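Local coordinates for protein enoyl-CoA hydratase (Mycobacterium thermoresistibile, PDB 3T3W) that probably hydrates enoyl-CoA thioesters in lipid metabolism, as a crotonase-family enzyme, and holds a zinc ion in this crystal, at residues 42-47 / 79-84; 48-53 / 102-107; 111-116 / 133-138. One frame throughout, in Å; residues are numbered along the deposited sequence.

Interaction 1: 42-47 / 79-84; sequences NAQNPE and AGHDLR
Gln44 and the loop Gly80-His81-Asp82 run side by side and are joined by two backbone hydrogen bonds, Gln44 N to Gly80 O at 2.8 Å and Asp82 N to Gln44 O at 2.9 Å. The pair makes a single beta bridge between Gln44 and His81, and Ala43 CA adds a C-H...O contact to Gly80 O.

From the bridge the Gln44 side chain runs out alongside Gly80 towards the histidine. Its CB lies 3.7 Å from Gly80 O, and CG, set beside the backbone N by a chi1 of -53°, stays 3.6 Å from the same oxygen. CD then comes up to His81 CD2. At the tip OE1 meets the imidazole edge, 3.4 Å from CD2, with the amide turned 86° from the ring. A water donates to Gln44 OE1 and is also hydrogen-bonded to His81 NE2, while Gln44 NE2 is held by Ser78 OG and Gly131 O.

Beyond the bridge, Asp82 turns towards Asn45, and a second water joins Asp82 OD2 to Asn45 ND2. Arg37 forms a salt bridge with this carboxylate, and Asn45 OD1 caps Leu48 N at the start of helix 46-61.

In crotonases the backbone N-H just after the glycine of this loop commonly contributes to the oxyanion hole. The loop geometry is consistent with that role for His81: the peptides before and after it are each held by Gln44, which fixes the orientation of the His81 N-H.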
ATOM      1  N   ASN F  42      32.230   2.489  20.755  1.00 12.30           N
ATOM      2  CA  ASN F  42      30.791   2.561  20.963  1.00 12.13           C
ATOM      3  C   ASN F  42      30.038   1.354  20.446  1.00 12.30           C
ATOM      4  O   ASN F  42      28.900   1.449  20.004  1.00 12.74           O
ATOM      5  CB  ASN F  42      30.234   3.902  20.453  1.00 11.54           C
ATOM      6  CG  ASN F  42      30.831   5.064  21.212  1.00 12.00           C
ATOM      7  OD1 ASN F  42      30.956   5.014  22.459  1.00 12.25           O
ATOM      8  ND2 ASN F  42      31.275   6.098  20.483  1.00 11.86           N
ATOM      9  N   ALA F  43      30.687   0.193  20.527  1.00 12.26           N
ATOM     10  CA  ALA F  43      30.003  -1.062  20.289  1.00 12.43           C
ATOM     11  C   ALA F  43      28.870  -1.171  21.280  1.00 12.32           C
ATOM     12  O   ALA F  43      29.011  -0.775  22.455  1.00 13.04           O
ATOM     13  CB  ALA F  43      30.980  -2.237  20.434  1.00 12.84           C
ATOM     14  N   GLN F  44      27.745  -1.720  20.821  1.00 11.78           N
ATOM     15  CA  GLN F  44      26.506  -1.704  21.596  1.00 11.52           C
ATOM     16  C   GLN F  44      26.206  -3.062  22.213  1.00 11.90           C
ATOM     17  O   GLN F  44      25.865  -3.995  21.494  1.00 12.54           O
ATOM     18  CB  GLN F  44      25.351  -1.340  20.679  1.00 11.42           C
ATOM     19  CG  GLN F  44      25.563  -0.051  19.883  1.00 10.87           C
ATOM     20  CD  GLN F  44      24.623  -0.024  18.691  1.00 10.64           C
ATOM     21  OE1 GLN F  44      23.490  -0.510  18.770  1.00 10.97           O
ATOM     22  NE2 GLN F  44      25.120   0.481  17.553  1.00 10.37           N
ATOM     23  N   ASN F  45      26.318  -3.177  23.531  1.00 11.77           N
ATOM     24  CA  ASN F  45      25.853  -4.364  24.232  1.00 11.95           C
ATOM     25  C   ASN F  45      24.434  -4.121  24.734  1.00 11.89           C
ATOM     26  O   ASN F  45      23.919  -3.009  24.607  1.00 10.72           O
ATOM     27  CB  ASN F  45      26.841  -4.786  25.348  1.00 12.47           C
ATOM     28  CG  ASN F  45      27.059  -3.733  26.426  1.00 12.97           C
ATOM     29  OD1 ASN F  45      26.304  -2.745  26.551  1.00 13.34           O
ATOM     30  ND2 ASN F  45      28.101  -3.955  27.234  1.00 12.71           N
ATOM     31  N   PRO F  46      23.761  -5.160  25.240  1.00 12.18           N
ATOM     32  CA  PRO F  46      22.376  -4.921  25.684  1.00 12.09           C
ATOM     33  C   PRO F  46      22.199  -3.830  26.735  1.00 12.11           C
ATOM     34  O   PRO F  46      21.211  -3.037  26.643  1.00 11.92           O
ATOM     35  CB  PRO F  46      21.932  -6.308  26.160  1.00 13.23           C
ATOM     36  CG  PRO F  46      22.711  -7.249  25.294  1.00 13.04           C
ATOM     37  CD  PRO F  46      24.072  -6.606  25.210  1.00 12.86           C
ATOM     38  N   GLU F  47      23.121  -3.741  27.705  1.00 12.06           N
ATOM     39  CA  GLU F  47      23.041  -2.715  28.720  1.00 11.64           C
ATOM     40  C   GLU F  47      23.155  -1.320  28.095  1.00 11.14           C
ATOM     41  O   GLU F  47      22.399  -0.415  28.453  1.00 10.90           O
ATOM     42  CB  GLU F  47      24.083  -2.879  29.827  1.00 12.42           C
ATOM     43  CG  GLU F  47      23.971  -1.765  30.884  1.00 12.78           C
ATOM     44  CD  GLU F  47      24.978  -1.879  32.013  1.00 13.43           C
ATOM     45  OE1 GLU F  47      25.631  -2.955  32.112  1.00 13.65           O
ATOM     46  OE2 GLU F  47      25.055  -0.881  32.801  1.00 14.66           O
ATOM     47  N   ALA F  79      30.779   1.172  16.103  1.00 11.39           N
ATOM     48  CA  ALA F  79      31.222  -0.029  15.394  1.00 11.83           C
ATOM     49  C   ALA F  79      30.099  -1.058  15.247  1.00 11.96           C
ATOM     50  O   ALA F  79      30.298  -2.075  14.562  1.00 12.35           O
ATOM     51  CB  ALA F  79      32.429  -0.653  16.120  1.00 12.51           C
ATOM     52  N   GLY F  80      28.941  -0.801  15.860  1.00 11.56           N
ATOM     53  CA  GLY F  80      27.766  -1.702  15.754  1.00 11.60           C
ATOM     54  C   GLY F  80      27.514  -2.536  16.993  1.00 11.57           C
ATOM     55  O   GLY F  80      27.910  -2.166  18.104  1.00 11.05           O
ATOM     56  N   HIS F  81      26.869  -3.677  16.800  1.00 12.09           N
ATOM     57  CA  HIS F  81      26.471  -4.516  17.923  1.00 12.54           C
ATOM     58  C   HIS F  81      27.656  -5.292  18.455  1.00 14.23           C
ATOM     59  O   HIS F  81      28.477  -5.790  17.685  1.00 14.42           O
ATOM     60  CB  HIS F  81      25.394  -5.493  17.493  1.00 12.37           C
ATOM     61  CG  HIS F  81      24.115  -4.822  17.034  1.00 11.83           C
ATOM     62  ND1 HIS F  81      23.308  -5.346  16.055  1.00 11.88           N
ATOM     63  CD2 HIS F  81      23.538  -3.622  17.431  1.00 11.77           C
ATOM     64  CE1 HIS F  81      22.251  -4.500  15.872  1.00 11.96           C
ATOM     65  NE2 HIS F  81      22.402  -3.439  16.694  1.00 11.47           N
ATOM     66  N   ASP F  82      27.743  -5.401  19.766  1.00 16.16           N
ATOM     67  CA  ASP F  82      28.904  -6.009  20.445  1.00 18.53           C
ATOM     68  C   ASP F  82      28.744  -7.523  20.302  1.00 22.84           C
ATOM     69  O   ASP F  82      27.726  -8.071  20.685  1.00 24.94           O
ATOM     70  CB  ASP F  82      28.899  -5.518  21.914  1.00 19.20           C
ATOM     71  CG  ASP F  82      30.094  -5.954  22.729  1.00 19.89           C
ATOM     72  OD1 ASP F  82      30.833  -6.877  22.341  1.00 21.17           O
ATOM     73  OD2 ASP F  82      30.267  -5.372  23.819  1.00 19.75           O
ATOM     74  N   LEU F  83      29.713  -8.167  19.645  1.00 27.53           N
ATOM     75  CA  LEU F  83      29.694  -9.621  19.417  1.00 32.59           C
ATOM     76  C   LEU F  83      29.902 -10.406  20.718  1.00 37.20           C
ATOM     77  O   LEU F  83      29.232 -11.401  20.965  1.00 38.66           O
ATOM     78  CB  LEU F  83      30.788 -10.003  18.407  1.00 33.36           C
ATOM     79  N   ARG F  84      30.843  -9.947  21.538  1.00 42.83           N
ATOM     80  CA  ARG F  84      31.107 -10.545  22.851  1.00 47.31           C
ATOM     81  C   ARG F  84      30.283  -9.794  23.885  1.00 49.65           C
ATOM     82  O   ARG F  84      30.825  -9.027  24.685  1.00 55.82           O
ATOM     83  CB  ARG F  84      32.597 -10.473  23.186  1.00 44.91           C
TER
HETATM   84  O   HOH W   1      21.027  -1.203  17.677  1.00 13.87           O
HETATM   85  O   HOH W   2      29.753  -6.468  26.690  1.00 24.57           O

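Interaction 2: 48-53 / 102-107; sequences LLDELD and ESRRYL. With ZN (zinc ion), chain T.
Asp50 is gripped side-on by Arg105, one nitrogen to each carboxylate oxygen. Arg105 NE donates to Asp50 OD1 at 2.8 Å, on its syn side but 29° out of the carboxylate plane. The companion bond is the straighter one, from Arg105 NH2 to the syn lone pair of Asp50 OD2 at 2.9 Å. A chi1 of -66° sets Arg105 CG anti to the carbonyl carbon, and the chain, extended from CG to NE, reaches across to Asp50.

Arg104 enlarges the network. Its NH2 is 3.9 Å from Asp50 OD1, a long salt bridge in which no N-H points at the oxygen, and its NH1 lies over one face of the Arg105 guanidinium, offset toward the rim. Tyr109 OH, one turn further along, hydrogen-bonds to the same Asp50 OD1.

On the inner side Leu49 brings CD1 to the edge of the Tyr106 ring, 3.5 Å from CE1, the two side chains crossing at about a right angle. Polar and apolar contacts thus lie next to each other between helices 46-61 and 95-115, whose segments here cross at 58° with their axes 10.4 Å apart.

Further out, the 102-107 segment of helix 95-115 contains a pi-type turn in which Glu102 O accepts from both Tyr106 N and Leu107 N. Glu102 itself chelates the zinc ion through OE1 at 2.2 Å and OE2 at 2.1 Å. A water, Glu163, His252 and His256 complete the site, and Glu102 OE1 also sits at the edge of the Tyr106 ring.

One carboxylate thus serves two arginines, held by two N-H bonds from Arg105 and more weakly by the charge of Arg104, which probably keeps Asp50 ionised as it fastens a metal-bearing helix to its neighbour.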
ATOM      1  N   LEU F  48      24.110  -1.116  27.178  1.00 10.33           N
ATOM      2  CA  LEU F  48      24.204   0.187  26.528  1.00 10.14           C
ATOM      3  C   LEU F  48      22.873   0.578  25.865  1.00  9.67           C
ATOM      4  O   LEU F  48      22.410   1.690  25.972  1.00  8.99           O
ATOM      5  CB  LEU F  48      25.359   0.204  25.517  1.00  9.73           C
ATOM      6  CG  LEU F  48      25.637   1.540  24.817  1.00  9.43           C
ATOM      7  CD1 LEU F  48      27.126   1.669  24.461  1.00  9.65           C
ATOM      8  CD2 LEU F  48      24.732   1.726  23.593  1.00  9.17           C
ATOM      9  N   LEU F  49      22.271  -0.363  25.154  1.00  9.65           N
ATOM     10  CA  LEU F  49      21.015  -0.086  24.447  1.00  9.60           C
ATOM     11  C   LEU F  49      19.861   0.192  25.413  1.00 10.07           C
ATOM     12  O   LEU F  49      19.068   1.110  25.190  1.00  9.13           O
ATOM     13  CB  LEU F  49      20.701  -1.245  23.509  1.00  9.66           C
ATOM     14  CG  LEU F  49      21.584  -1.302  22.258  1.00  9.90           C
ATOM     15  CD1 LEU F  49      21.378  -2.624  21.507  1.00 10.31           C
ATOM     16  CD2 LEU F  49      21.281  -0.122  21.349  1.00 10.00           C
ATOM     17  N   ASP F  50      19.803  -0.542  26.523  1.00 10.97           N
ATOM     18  CA  ASP F  50      18.811  -0.233  27.573  1.00 11.74           C
ATOM     19  C   ASP F  50      19.005   1.176  28.141  1.00 12.05           C
ATOM     20  O   ASP F  50      18.041   1.923  28.347  1.00 12.12           O
ATOM     21  CB  ASP F  50      18.848  -1.240  28.722  1.00 12.62           C
ATOM     22  CG  ASP F  50      18.415  -2.632  28.322  1.00 13.35           C
ATOM     23  OD1 ASP F  50      17.821  -2.834  27.246  1.00 12.93           O
ATOM     24  OD2 ASP F  50      18.730  -3.557  29.125  1.00 14.03           O
ATOM     25  N   GLU F  51      20.262   1.557  28.360  1.00 11.30           N
ATOM     26  CA  GLU F  51      20.569   2.856  28.919  1.00 11.45           C
ATOM     27  C   GLU F  51      20.252   3.980  27.907  1.00 10.45           C
ATOM     28  O   GLU F  51      19.737   5.068  28.257  1.00 10.10           O
ATOM     29  CB  GLU F  51      22.043   2.861  29.363  1.00 12.19           C
ATOM     30  CG  GLU F  51      22.436   4.017  30.200  1.00 13.33           C
ATOM     31  CD  GLU F  51      23.893   3.998  30.704  1.00 13.83           C
ATOM     32  OE1 GLU F  51      24.587   2.968  30.557  1.00 14.00           O
ATOM     33  OE2 GLU F  51      24.312   5.062  31.231  1.00 14.13           O
ATOM     34  N   LEU F  52      20.552   3.703  26.642  1.00  9.50           N
ATOM     35  CA  LEU F  52      20.267   4.658  25.567  1.00  9.34           C
ATOM     36  C   LEU F  52      18.758   4.835  25.426  1.00  9.17           C
ATOM     37  O   LEU F  52      18.244   5.967  25.287  1.00  9.14           O
ATOM     38  CB  LEU F  52      20.856   4.132  24.244  1.00  8.77           C
ATOM     39  CG  LEU F  52      20.625   4.948  22.960  1.00  8.31           C
ATOM     40  CD1 LEU F  52      21.051   6.427  23.177  1.00  8.62           C
ATOM     41  CD2 LEU F  52      21.359   4.380  21.729  1.00  8.37           C
ATOM     42  N   ASP F  53      18.016   3.721  25.466  1.00  9.32           N
ATOM     43  CA  ASP F  53      16.548   3.806  25.428  1.00  9.47           C
ATOM     44  C   ASP F  53      15.976   4.649  26.578  1.00  9.60           C
ATOM     45  O   ASP F  53      15.057   5.486  26.392  1.00  9.11           O
ATOM     46  CB  ASP F  53      15.923   2.415  25.447  1.00  9.84           C
ATOM     47  CG  ASP F  53      14.431   2.459  25.218  1.00 10.61           C
ATOM     48  OD1 ASP F  53      13.943   3.042  24.213  1.00 10.25           O
ATOM     49  OD2 ASP F  53      13.734   1.936  26.085  1.00 11.36           O
ATOM     50  N   GLU F 102      16.257  -9.703  19.695  1.00 10.16           N
ATOM     51  CA  GLU F 102      16.518  -8.706  18.654  1.00  9.99           C
ATOM     52  C   GLU F 102      15.248  -7.896  18.385  1.00  9.88           C
ATOM     53  O   GLU F 102      15.325  -6.690  18.076  1.00  9.78           O
ATOM     54  CB  GLU F 102      16.993  -9.383  17.366  1.00  9.78           C
ATOM     55  CG  GLU F 102      18.388 -10.019  17.489  1.00  9.63           C
ATOM     56  CD  GLU F 102      19.111 -10.178  16.156  1.00  9.45           C
ATOM     57  OE1 GLU F 102      20.385 -10.294  16.199  1.00  9.33           O
ATOM     58  OE2 GLU F 102      18.452 -10.174  15.079  1.00  9.08           O
ATOM     59  N   SER F 103      14.080  -8.518  18.510  1.00 10.42           N
ATOM     60  CA  SER F 103      12.849  -7.768  18.264  1.00 11.23           C
ATOM     61  C   SER F 103      12.689  -6.629  19.273  1.00 11.62           C
ATOM     62  O   SER F 103      12.129  -5.577  18.939  1.00 12.43           O
ATOM     63  CB  SER F 103      11.585  -8.635  18.162  1.00 12.42           C
ATOM     64  OG  SER F 103      11.219  -9.133  19.406  1.00 14.06           O
ATOM     65  N   ARG F 104      13.175  -6.826  20.486  1.00 12.17           N
ATOM     66  CA  ARG F 104      13.076  -5.827  21.531  1.00 14.16           C
ATOM     67  C   ARG F 104      14.162  -4.761  21.384  1.00 13.44           C
ATOM     68  O   ARG F 104      13.882  -3.568  21.165  1.00 13.55           O
ATOM     69  CB  ARG F 104      13.166  -6.503  22.909  1.00 17.01           C
ATOM     70  CG  ARG F 104      13.113  -5.522  24.079  1.00 22.56           C
ATOM     71  CD  ARG F 104      13.465  -6.190  25.410  1.00 28.90           C
ATOM     72  NE  ARG F 104      13.741  -5.177  26.443  1.00 34.79           N
ATOM     73  CZ  ARG F 104      14.278  -5.430  27.634  1.00 41.29           C
ATOM     74  NH1 ARG F 104      14.612  -6.680  27.969  1.00 46.37           N
ATOM     75  NH2 ARG F 104      14.481  -4.433  28.504  1.00 44.42           N
ATOM     76  N   ARG F 105      15.416  -5.153  21.482  1.00 13.13           N
ATOM     77  CA  ARG F 105      16.464  -4.109  21.606  1.00 12.97           C
ATOM     78  C   ARG F 105      16.956  -3.501  20.290  1.00 12.63           C
ATOM     79  O   ARG F 105      17.555  -2.427  20.300  1.00 12.70           O
ATOM     80  CB  ARG F 105      17.655  -4.636  22.386  1.00 14.17           C
ATOM     81  CG  ARG F 105      17.300  -4.926  23.827  1.00 15.44           C
ATOM     82  CD  ARG F 105      18.588  -5.199  24.598  1.00 17.52           C
ATOM     83  NE  ARG F 105      18.405  -5.235  26.036  1.00 18.63           N
ATOM     84  CZ  ARG F 105      18.195  -6.318  26.766  1.00 22.73           C
ATOM     85  NH1 ARG F 105      18.080  -7.517  26.193  1.00 24.27           N
ATOM     86  NH2 ARG F 105      18.146  -6.202  28.103  1.00 25.91           N
ATOM     87  N   TYR F 106      16.713  -4.178  19.174  1.00 11.31           N
ATOM     88  CA  TYR F 106      17.104  -3.665  17.901  1.00 10.93           C
ATOM     89  C   TYR F 106      15.847  -3.017  17.272  1.00 11.67           C
ATOM     90  O   TYR F 106      15.725  -1.772  17.225  1.00 12.15           O
ATOM     91  CB  TYR F 106      17.764  -4.759  17.066  1.00 10.84           C
ATOM     92  CG  TYR F 106      19.029  -5.360  17.704  1.00 11.23           C
ATOM     93  CD1 TYR F 106      19.786  -4.619  18.617  1.00 11.02           C
ATOM     94  CD2 TYR F 106      19.494  -6.632  17.345  1.00 10.72           C
ATOM     95  CE1 TYR F 106      20.930  -5.158  19.168  1.00 11.48           C
ATOM     96  CE2 TYR F 106      20.650  -7.165  17.885  1.00 11.23           C
ATOM     97  CZ  TYR F 106      21.354  -6.419  18.807  1.00 12.19           C
ATOM     98  OH  TYR F 106      22.523  -6.913  19.368  1.00 12.65           O
ATOM     99  N   LEU F 107      14.858  -3.818  16.937  1.00 11.34           N
ATOM    100  CA  LEU F 107      13.710  -3.305  16.169  1.00 11.22           C
ATOM    101  C   LEU F 107      12.795  -2.359  16.964  1.00 10.92           C
ATOM    102  O   LEU F 107      12.530  -1.218  16.529  1.00 10.28           O
ATOM    103  CB  LEU F 107      12.897  -4.473  15.632  1.00 11.57           C
ATOM    104  CG  LEU F 107      11.809  -4.122  14.611  1.00 12.99           C
ATOM    105  CD1 LEU F 107      12.440  -3.542  13.370  1.00 14.55           C
ATOM    106  CD2 LEU F 107      11.001  -5.355  14.255  1.00 13.85           C
TER
HETATM  107 ZN    ZN T 301      20.268 -10.072  13.997  1.00 11.01          ZN
HETATM  108  O   HOH W   3      22.295  -9.760  13.488  1.00 11.42           O

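Interaction 3: 111-116 / 133-138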
ATOM      1  N   LEU F 111      12.421   1.758  16.455  1.00  8.39           N
ATOM      2  CA  LEU F 111      11.126   2.337  16.073  1.00  8.80           C
ATOM      3  C   LEU F 111      10.583   3.327  17.111  1.00  8.90           C
ATOM      4  O   LEU F 111      10.065   4.380  16.746  1.00  8.53           O
ATOM      5  CB  LEU F 111      10.102   1.233  15.753  1.00  8.88           C
ATOM      6  CG  LEU F 111      10.247   0.620  14.367  1.00  9.68           C
ATOM      7  CD1 LEU F 111       9.354  -0.638  14.281  1.00 10.13           C
ATOM      8  CD2 LEU F 111       9.886   1.618  13.250  1.00  9.41           C
ATOM      9  N   ARG F 112      10.750   3.019  18.390  1.00  9.44           N
ATOM     10  CA  ARG F 112      10.320   3.902  19.426  1.00 10.67           C
ATOM     11  C   ARG F 112      11.059   5.238  19.332  1.00  9.74           C
ATOM     12  O   ARG F 112      10.427   6.303  19.409  1.00  9.54           O
ATOM     13  CB  ARG F 112      10.569   3.279  20.807  1.00 12.56           C
ATOM     14  CG  ARG F 112      10.177   4.242  21.882  1.00 15.50           C
ATOM     15  CD  ARG F 112       9.791   3.554  23.143  1.00 18.69           C
ATOM     16  NE  ARG F 112      10.798   2.704  23.738  1.00 20.48           N
ATOM     17  CZ  ARG F 112      10.687   1.382  23.881  1.00 22.97           C
ATOM     18  NH1 ARG F 112      11.612   0.698  24.544  1.00 24.02           N
ATOM     19  NH2 ARG F 112       9.658   0.723  23.361  1.00 25.12           N
ATOM     20  N   TRP F 113      12.368   5.206  19.097  1.00  9.01           N
ATOM     21  CA  TRP F 113      13.120   6.476  18.968  1.00  8.55           C
ATOM     22  C   TRP F 113      12.673   7.280  17.746  1.00  8.34           C
ATOM     23  O   TRP F 113      12.515   8.519  17.811  1.00  8.74           O
ATOM     24  CB  TRP F 113      14.599   6.191  18.882  1.00  8.63           C
ATOM     25  CG  TRP F 113      15.098   5.360  20.026  1.00  8.53           C
ATOM     26  CD1 TRP F 113      14.571   5.237  21.313  1.00  8.83           C
ATOM     27  CD2 TRP F 113      16.250   4.467  19.985  1.00  8.65           C
ATOM     28  NE1 TRP F 113      15.325   4.333  22.061  1.00  8.78           N
ATOM     29  CE2 TRP F 113      16.359   3.858  21.309  1.00  8.61           C
ATOM     30  CE3 TRP F 113      17.166   4.128  18.999  1.00  8.51           C
ATOM     31  CZ2 TRP F 113      17.349   2.924  21.607  1.00  8.69           C
ATOM     32  CZ3 TRP F 113      18.158   3.196  19.305  1.00  8.66           C
ATOM     33  CH2 TRP F 113      18.247   2.612  20.591  1.00  8.58           C
ATOM     34  N   ARG F 114      12.472   6.575  16.638  1.00  8.32           N
ATOM     35  CA  ARG F 114      11.963   7.154  15.416  1.00  8.62           C
ATOM     36  C   ARG F 114      10.702   7.977  15.671  1.00  8.67           C
ATOM     37  O   ARG F 114      10.523   9.046  15.053  1.00  8.92           O
ATOM     38  CB  ARG F 114      11.725   6.055  14.366  1.00  9.05           C
ATOM     39  CG  ARG F 114      11.304   6.537  12.985  1.00  9.51           C
ATOM     40  CD  ARG F 114       9.798   6.452  12.789  1.00 10.38           C
ATOM     41  NE  ARG F 114       9.451   6.641  11.371  1.00 10.65           N
ATOM     42  CZ  ARG F 114       8.204   6.598  10.896  1.00 10.49           C
ATOM     43  NH1 ARG F 114       7.171   6.414  11.732  1.00 10.90           N
ATOM     44  NH2 ARG F 114       8.018   6.747   9.580  1.00 11.34           N
ATOM     45  N   ASN F 115       9.829   7.467  16.536  1.00  8.81           N
ATOM     46  CA  ASN F 115       8.512   8.050  16.780  1.00  9.35           C
ATOM     47  C   ASN F 115       8.438   9.063  17.918  1.00  9.77           C
ATOM     48  O   ASN F 115       7.363   9.638  18.176  1.00  9.79           O
ATOM     49  CB  ASN F 115       7.487   6.926  16.970  1.00 10.18           C
ATOM     50  CG  ASN F 115       7.221   6.188  15.673  1.00 10.92           C
ATOM     51  OD1 ASN F 115       6.986   6.837  14.636  1.00 12.24           O
ATOM     52  ND2 ASN F 115       7.232   4.840  15.713  1.00 10.84           N
ATOM     53  N   VAL F 116       9.552   9.310  18.621  1.00  9.41           N
ATOM     54  CA  VAL F 116       9.504  10.304  19.682  1.00  9.71           C
ATOM     55  C   VAL F 116       9.052  11.644  19.080  1.00 10.51           C
ATOM     56  O   VAL F 116       9.596  12.056  18.061  1.00 11.29           O
ATOM     57  CB  VAL F 116      10.871  10.426  20.419  1.00  9.87           C
ATOM     58  CG1 VAL F 116      10.957  11.712  21.266  1.00 10.33           C
ATOM     59  CG2 VAL F 116      11.138   9.179  21.248  1.00  9.85           C
ATOM     60  N   LEU F 133      23.889   2.100  12.411  1.00  8.19           N
ATOM     61  CA  LEU F 133      22.803   2.677  11.616  1.00  7.49           C
ATOM     62  C   LEU F 133      21.483   2.661  12.363  1.00  7.57           C
ATOM     63  O   LEU F 133      20.600   3.499  12.115  1.00  7.49           O
ATOM     64  CB  LEU F 133      22.681   1.923  10.291  1.00  7.46           C
ATOM     65  CG  LEU F 133      23.948   2.011   9.412  1.00  7.59           C
ATOM     66  CD1 LEU F 133      23.921   0.931   8.349  1.00  7.42           C
ATOM     67  CD2 LEU F 133      24.032   3.418   8.774  1.00  7.52           C
ATOM     68  N   LEU F 134      21.313   1.708  13.273  1.00  7.52           N
ATOM     69  CA  LEU F 134      20.102   1.645  14.102  1.00  7.73           C
ATOM     70  C   LEU F 134      20.046   2.757  15.136  1.00  7.94           C
ATOM     71  O   LEU F 134      18.975   3.025  15.682  1.00  8.22           O
ATOM     72  CB  LEU F 134      19.959   0.279  14.789  1.00  8.14           C
ATOM     73  CG  LEU F 134      19.210  -0.772  14.007  1.00  8.21           C
ATOM     74  CD1 LEU F 134      19.979  -1.125  12.734  1.00  8.88           C
ATOM     75  CD2 LEU F 134      18.928  -2.012  14.823  1.00  8.67           C
ATOM     76  N   LEU F 135      21.167   3.449  15.357  1.00  7.90           N
ATOM     77  CA  LEU F 135      21.176   4.579  16.280  1.00  8.19           C
ATOM     78  C   LEU F 135      20.910   5.900  15.558  1.00  8.57           C
ATOM     79  O   LEU F 135      20.220   6.743  16.115  1.00  8.67           O
ATOM     80  CB  LEU F 135      22.480   4.657  17.048  1.00  8.47           C
ATOM     81  CG  LEU F 135      22.941   3.345  17.744  1.00  8.62           C
ATOM     82  CD1 LEU F 135      24.176   3.618  18.633  1.00  9.40           C
ATOM     83  CD2 LEU F 135      21.796   2.707  18.561  1.00  8.66           C
ATOM     84  N   CYS F 136      21.466   6.102  14.356  1.00  8.50           N
ATOM     85  CA  CYS F 136      21.312   7.365  13.669  1.00  8.93           C
ATOM     86  C   CYS F 136      20.080   7.402  12.760  1.00  8.49           C
ATOM     87  O   CYS F 136      19.429   8.457  12.668  1.00  8.64           O
ATOM     88  CB  CYS F 136      22.591   7.764  12.896  1.00  9.30           C
ATOM     89  SG  CYS F 136      23.131   6.626  11.627  1.00 10.30           S
ATOM     90  N   TRP F 137      19.731   6.310  12.078  1.00  8.19           N
ATOM     91  CA  TRP F 137      18.546   6.359  11.201  1.00  7.50           C
ATOM     92  C   TRP F 137      17.263   6.790  11.877  1.00  7.50           C
ATOM     93  O   TRP F 137      16.478   7.523  11.255  1.00  8.10           O
ATOM     94  CB  TRP F 137      18.323   5.049  10.454  1.00  7.28           C
ATOM     95  CG  TRP F 137      19.207   4.804   9.269  1.00  7.22           C
ATOM     96  CD1 TRP F 137      19.824   5.719   8.451  1.00  7.25           C
ATOM     97  CD2 TRP F 137      19.485   3.503   8.674  1.00  7.28           C
ATOM     98  NE1 TRP F 137      20.498   5.104   7.422  1.00  7.56           N
ATOM     99  CE2 TRP F 137      20.323   3.758   7.498  1.00  7.47           C
ATOM    100  CE3 TRP F 137      19.147   2.201   8.995  1.00  6.98           C
ATOM    101  CZ2 TRP F 137      20.774   2.737   6.696  1.00  7.74           C
ATOM    102  CZ3 TRP F 137      19.624   1.185   8.182  1.00  7.31           C
ATOM    103  CH2 TRP F 137      20.394   1.449   7.049  1.00  7.42           C
ATOM    104  N   PRO F 138      17.020   6.387  13.142  1.00  7.58           N
ATOM    105  CA  PRO F 138      15.787   6.864  13.833  1.00  7.55           C
ATOM    106  C   PRO F 138      15.724   8.384  14.087  1.00  7.91           C
ATOM    107  O   PRO F 138      14.666   8.915  14.392  1.00  7.87           O
ATOM    108  CB  PRO F 138      15.786   6.071  15.150  1.00  7.42           C
ATOM    109  CG  PRO F 138      16.506   4.802  14.737  1.00  7.51           C
ATOM    110  CD  PRO F 138      17.650   5.285  13.892  1.00  7.18           C
TER
HETATM  111  O   HOH W   4      13.487  10.502  16.216  1.00  9.04           O
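The end of helix 95-115 comes closest to the 133-138 segment at Arg114 and Pro138, whose CA atoms are 4.1 Å apart, and Arg114 CA makes a nearly straight C-H...O contact with Pro138 O (3.4 Å, 167° at the hydrogen). No direct hydrogen bond crosses here; instead one water donates to both Trp113 O and Pro138 O, at 2.7 Å each, bridging the two backbones.

Trp113 and Pro138 carry most of the contact. Trp113 CB packs on Pro138 CB at 3.9 Å, and a chi1 of -54° puts the tryptophan CG anti to the carbonyl carbon and swings the indole across to helix 133-136. There the ring edge faces Leu134 O, with CZ3 3.7 Å away, while Leu135 CD2 approaches the same CZ3 with the two side chains lying side by side. Leu134 O is also bonded by Ser110 OG, and the indole NE1 is held by Asp53 OD1. Arg114 offers its CB to the proline ring, then bends at CG so that the guanidinium turns from the contact to Asn115 OD1, with Asp237 forming a salt bridge to NH1.

Trp56 stacks on the indole and Leu52 packs against both Trp113 and Leu135, so helix 46-61 covers one flank of this buried contact. Phe241, at the start of helix 241-263, touches Arg114. The 133-138 segment leads on to strand 141-145, and its Trp137 O accepts a hydrogen bond from Arg174 of a neighbouring subunit.

How the interactions relate
The three contacts adjoin one another: the centres of interactions 1 and 2 are about 11 Å apart, as are those of 2 and 3, whereas 1 and 3 are about 17 Å apart. Interactions 1 and 2 share helix 46-61 and alternate along the sequence; interaction 3 follows both and shares helix 95-115 with interaction 2. His81 NE2 packs on Tyr106 CE1, Gln44 NE2 on Leu135 CD1, and Asp53 joins Arg112 in a salt bridge. Helices 46-61, 95-115 and 133-136 are thereby tied to the 79-84 loop within one crotonase-family region, so that the helix bearing the zinc ligand Glu102 also packs, at its far end, in the buried interior.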